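Local coordinates for YdhT protein (Bacillus subtilis, PDB 3CBW), which hydrolyses internal beta-1,4-mannosidic linkages in mannan, galactomannan and glucomannan, and so takes part in the breakdown of glucomannan, at residues 75-79 with 90-96; 204-208 with 221-225. The protein carries 3 engineered substitutions. One frame throughout, in Å; residues are numbered along the deposited sequence. Where two conformers were deposited one is given.

Contact 1 of 2, residues 75-79 with 90-96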
# COMPACT_ATOMS: atom_id res chain seq x y z
N CYS A 75 2.05 6.15 5.46
CA CYS A 75 1.67 7.55 5.28
C CYS A 75 1.05 7.71 3.91
O CYS A 75 1.37 6.96 2.98
CB CYS A 75 2.90 8.48 5.40
SG CYS A 75 2.67 10.25 4.83
N ASP A 76 0.16 8.68 3.76
CA ASP A 76 -0.38 9.01 2.45
C ASP A 76 -0.04 10.47 2.17
O ASP A 76 -0.38 11.36 2.95
CB ASP A 76 -1.88 8.72 2.41
CG ASP A 76 -2.46 8.76 1.02
OD1 ASP A 76 -2.34 9.79 0.32
OD2 ASP A 76 -3.08 7.73 0.63
N TYR A 77 0.67 10.70 1.08
CA TYR A 77 1.10 12.04 0.72
C TYR A 77 -0.03 12.93 0.19
O TYR A 77 0.11 14.16 0.15
CB TYR A 77 2.11 11.97 -0.40
CG TYR A 77 3.55 11.56 -0.14
CD1 TYR A 77 4.13 11.57 1.14
CD2 TYR A 77 4.36 11.25 -1.22
CE1 TYR A 77 5.48 11.25 1.31
CE2 TYR A 77 5.70 10.95 -1.06
CZ TYR A 77 6.26 10.95 0.20
OH TYR A 77 7.60 10.66 0.30
N ALA A 78 -1.12 12.32 -0.30
CA ALA A 78 -2.05 13.06 -1.15
C ALA A 78 -3.40 13.27 -0.49
O ALA A 78 -4.11 12.31 -0.19
CB ALA A 78 -2.19 12.38 -2.49
N ARG A 79 -3.73 14.54 -0.26
CA ARG A 79 -4.99 14.91 0.34
C ARG A 79 -5.92 15.35 -0.80
O ARG A 79 -6.21 16.53 -0.97
CB ARG A 79 -4.79 16.02 1.37
CG ARG A 79 -3.96 15.61 2.63
CD ARG A 79 -2.42 15.61 2.45
NE ARG A 79 -1.98 16.84 1.80
CZ ARG A 79 -1.72 18.00 2.41
NH1 ARG A 79 -1.75 18.10 3.74
NH2 ARG A 79 -1.40 19.05 1.68
N SER A 90 -2.11 19.56 -3.08
CA SER A 90 -2.68 18.41 -2.41
C SER A 90 -1.63 17.43 -1.88
O SER A 90 -1.93 16.64 -1.01
CB SER A 90 -3.65 17.68 -3.35
OG SER A 90 -2.98 17.09 -4.45
N ILE A 91 -0.42 17.48 -2.43
CA ILE A 91 0.67 16.60 -2.02
C ILE A 91 1.49 17.25 -0.91
O ILE A 91 1.91 18.40 -1.04
CB ILE A 91 1.61 16.31 -3.22
CG1 ILE A 91 0.84 15.74 -4.43
CG2 ILE A 91 2.78 15.42 -2.81
CD1 ILE A 91 0.21 14.39 -4.20
N ASP A 92 1.73 16.51 0.17
CA ASP A 92 2.62 16.94 1.25
C ASP A 92 3.50 15.76 1.62
O ASP A 92 3.00 14.64 1.72
CB ASP A 92 1.80 17.42 2.46
CG ASP A 92 2.66 17.98 3.59
OD1 ASP A 92 2.71 19.22 3.75
OD2 ASP A 92 3.28 17.18 4.34
N VAL A 93 4.79 15.99 1.82
CA VAL A 93 5.74 14.90 2.06
C VAL A 93 6.45 15.01 3.42
O VAL A 93 7.42 14.31 3.67
CB VAL A 93 6.77 14.76 0.91
CG1 VAL A 93 6.06 14.62 -0.42
CG2 VAL A 93 7.75 15.95 0.88
N SER A 94 5.92 15.85 4.30
CA SER A 94 6.55 16.10 5.60
C SER A 94 6.61 14.88 6.53
O SER A 94 7.37 14.89 7.50
CB SER A 94 5.90 17.29 6.31
OG SER A 94 4.57 17.01 6.68
N CYS A 95 5.82 13.84 6.25
CA CYS A 95 5.88 12.60 7.02
C CYS A 95 7.19 11.83 6.78
O CYS A 95 7.49 10.89 7.51
CB CYS A 95 4.69 11.70 6.69
SG CYS A 95 4.63 11.12 4.94
N ASN A 96 7.97 12.24 5.78
CA ASN A 96 9.20 11.53 5.41
C ASN A 96 10.15 11.28 6.57
O ASN A 96 10.68 10.18 6.70
CB ASN A 96 9.96 12.29 4.33
CG ASN A 96 9.47 11.97 2.94
OD1 ASN A 96 8.66 11.08 2.73
ND2 ASN A 96 10.01 12.68 1.96
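The ring of Tyr77 is the main bump of this contact, reaching from strand 72-79 into a hollow lined by Asp92, Val93, Cys95 and Asn96 of the returning loop. Val93 covers one face: its CG1 methyl sits 3.6 Å from the centroid of the Tyr77 ring, 5° off the normal, a CH-pi contact. The ring's rim is gripped as well, with Cys95 SG lying 3.7 Å from Tyr77 CE1 as a sulfur-aromatic contact at the edge. Where the hollow closes, Tyr77 OH donates to a lone pair of Asn96 OD1 at 2.7 Å, ring and amide planes turned 62° apart. Replacing Tyr77 by an alanine would probably open a gap beneath Val93 CG1 and leave Asn96 OD1 without this hydroxyl donor. Beside the ring, the disulfide Cys75–Cys95 staples strand to loop.

Farther along, Ile91 bends its CD1 onto the methyl of Ala78. These two residues form a single beta bridge, flanked by hydrogen bonds from Asp92 N to Tyr77 O and from Arg79 N to Ser90 O. Arg79 curls back through bends at chi2 and chi3, which bring NE to 2.8 Å from Ser90 O, on the opposite face of the carbonyl plane from Arg79 N. Asp92 CB sits over the centre of the Arg79 guanidinium, 3.5 Å above that plane.

Asp92 OD2 takes Ser94 N in an Asx turn, accepts from Ser94 OG through its syn lone pair, and is also hydrogen-bonded to Ser50 OG. The Arg79 charge, not in salt-bridge contact, may favour the ionised Asp92. Ala78 lies near His114, inferred by similarity to bind substrate, and Asp76 OD2 hydrogen-bonds His114 ND1. The disulfide and the doubly held Ser90 carbonyl thus fasten the loop to its strand beside what is probably the substrate-binding end of the barrel.

Contact 2 of 2, residues 204-208 with 221-225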
# COMPACT_ATOMS: atom_id res chain seq x y z
N TYR A 204 -1.02 3.02 -14.53
CA TYR A 204 -0.10 2.41 -13.59
C TYR A 204 1.31 2.40 -14.20
O TYR A 204 2.28 2.78 -13.54
CB TYR A 204 -0.58 1.01 -13.23
CG TYR A 204 0.24 0.36 -12.15
CD1 TYR A 204 -0.27 0.15 -10.88
CD2 TYR A 204 1.54 -0.08 -12.43
CE1 TYR A 204 0.51 -0.48 -9.89
CE2 TYR A 204 2.30 -0.68 -11.48
CZ TYR A 204 1.81 -0.87 -10.22
OH TYR A 204 2.61 -1.52 -9.33
N LYS A 205 1.42 1.97 -15.45
CA LYS A 205 2.72 1.92 -16.11
C LYS A 205 3.33 3.31 -16.29
O LYS A 205 4.54 3.46 -16.19
CB LYS A 205 2.62 1.21 -17.45
CG LYS A 205 2.29 -0.26 -17.33
CD LYS A 205 2.22 -0.84 -18.71
CE LYS A 205 1.53 -2.16 -18.76
NZ LYS A 205 1.35 -2.53 -20.19
N LYS A 206 2.49 4.31 -16.53
CA LYS A 206 2.96 5.69 -16.64
C LYS A 206 3.60 6.14 -15.32
O LYS A 206 4.67 6.77 -15.30
CB LYS A 206 1.80 6.59 -17.01
CG LYS A 206 2.11 8.06 -17.13
CD LYS A 206 0.89 8.79 -17.68
CE LYS A 206 1.15 10.25 -17.89
NZ LYS A 206 1.84 10.52 -19.18
N ILE A 207 2.95 5.81 -14.21
CA ILE A 207 3.53 6.15 -12.91
C ILE A 207 4.80 5.33 -12.66
O ILE A 207 5.79 5.87 -12.16
CB ILE A 207 2.50 6.01 -11.77
CG1 ILE A 207 1.36 7.02 -11.97
CG2 ILE A 207 3.19 6.15 -10.41
CD1 ILE A 207 0.31 7.01 -10.89
N TYR A 208 4.77 4.04 -12.98
CA TYR A 208 5.96 3.20 -12.83
C TYR A 208 7.14 3.82 -13.60
O TYR A 208 8.25 3.94 -13.07
CB TYR A 208 5.70 1.75 -13.28
CG TYR A 208 6.95 0.91 -13.16
CD1 TYR A 208 7.25 0.22 -11.99
CD2 TYR A 208 7.88 0.85 -14.22
CE1 TYR A 208 8.42 -0.54 -11.88
CE2 TYR A 208 9.06 0.12 -14.10
CZ TYR A 208 9.31 -0.59 -12.93
OH TYR A 208 10.47 -1.32 -12.80
N ILE A 221 9.31 -0.61 -3.75
CA ILE A 221 8.73 -1.94 -3.90
C ILE A 221 7.27 -1.68 -4.27
O ILE A 221 6.54 -1.04 -3.53
CB ILE A 221 8.86 -2.73 -2.59
CG1 ILE A 221 10.34 -3.03 -2.30
CG2 ILE A 221 8.04 -4.03 -2.64
CD1 ILE A 221 10.60 -3.68 -0.95
N TRP A 222 6.87 -2.16 -5.44
CA TRP A 222 5.61 -1.78 -6.07
C TRP A 222 4.47 -2.70 -5.67
O TRP A 222 4.57 -3.93 -5.85
CB TRP A 222 5.80 -1.75 -7.59
CG TRP A 222 6.66 -0.60 -8.00
CD1 TRP A 222 8.02 -0.54 -7.93
CD2 TRP A 222 6.22 0.67 -8.46
NE1 TRP A 222 8.45 0.69 -8.35
CE2 TRP A 222 7.36 1.46 -8.68
CE3 TRP A 222 4.96 1.21 -8.74
CZ2 TRP A 222 7.29 2.77 -9.16
CZ3 TRP A 222 4.89 2.52 -9.22
CH2 TRP A 222 6.05 3.28 -9.40
N VAL A 223 3.39 -2.11 -5.15
CA VAL A 223 2.28 -2.89 -4.58
C VAL A 223 1.00 -2.65 -5.38
O VAL A 223 0.59 -1.50 -5.57
CB VAL A 223 2.07 -2.54 -3.09
CG1 VAL A 223 0.98 -3.41 -2.45
CG2 VAL A 223 3.39 -2.66 -2.31
N TYR A 224 0.36 -3.74 -5.82
CA TYR A 224 -0.91 -3.71 -6.58
C TYR A 224 -2.01 -4.18 -5.65
O TYR A 224 -1.95 -5.33 -5.18
CB TYR A 224 -0.75 -4.67 -7.77
CG TYR A 224 -2.03 -5.04 -8.50
CD1 TYR A 224 -2.62 -4.14 -9.40
CD2 TYR A 224 -2.63 -6.28 -8.32
CE1 TYR A 224 -3.78 -4.46 -10.08
CE2 TYR A 224 -3.81 -6.61 -9.00
CZ TYR A 224 -4.36 -5.70 -9.88
OH TYR A 224 -5.51 -6.00 -10.56
N SER A 225 -3.01 -3.33 -5.42
CA SER A 225 -3.97 -3.57 -4.34
C SER A 225 -5.43 -3.34 -4.72
O SER A 225 -6.03 -2.31 -4.36
CB SER A 225 -3.59 -2.76 -3.09
OG SER A 225 -3.49 -1.37 -3.37
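This is a helix-on-strand contact of a TIM barrel, where helix 194-214 lies against the outer side of strand 220-224, the strand that follows it in the chain. The short segments run antiparallel, their directions 167° apart and their axes 11.6 Å at closest approach, and the space between them is bridged chiefly by one side chain, Trp222.

The indole reaches out from the strand with CG beside its backbone N (chi1 -70°), which carries the six-membered ring up to the helix backbone. There CH2 of Trp222 comes within 3.4 Å of Tyr208 CA. Tyr208 leans its ring over one indole face, edge first: CD1 of Tyr208 is 3.5 Å from CE2 of Trp222, and the phenol ring and the five-membered ring are inclined at 54°, an edge-to-face pair whose centroids are 4.8 Å apart.

Tyr204, one turn earlier, comes alongside in the opposite sense to the tryptophan. Its OH comes to the indole edge, near the ring plane, 3.6 Å from Trp222 CB, so the touch there is van der Waals; the hydroxyl has its polar partner in the backbone O of Tyr242. Ile207 adds a looser apolar touch, CG2 to Trp222 CH2 at 4.2 Å. No hydrogen bond crosses between the two segments.

Phe171 of neighbouring strand 169-172 makes another edge-to-face pair with Trp222, and the Trp222 backbone is hydrogen-bonded to Asp244 and Ile245. Ile207 also packs on Leu152 of helix 143-163, so helix 194-214 meets the barrel wall through Trp222 and the neighbouring helix through Ile207.

In the fold
From the N terminus, strand 72-79 enters contact 1 and the chain passes through a ten-residue excursion without helix or strand before 90-96 returns, closing that loop just ahead of helix 96-104. The chain then builds strands 108-114 and 169-172, with helix 143-163 between them, before helix 194-214 and strand 220-224 close contact 2 through a short connection. The two closures follow in series, neither nesting nor crossing, and their centres are about 18 Å apart. Both reach the same parallel barrel sheet: contact 1 ties a beta-to-alpha loop to its strand, contact 2 a helix to its next strand. Helix 143-163 touches both.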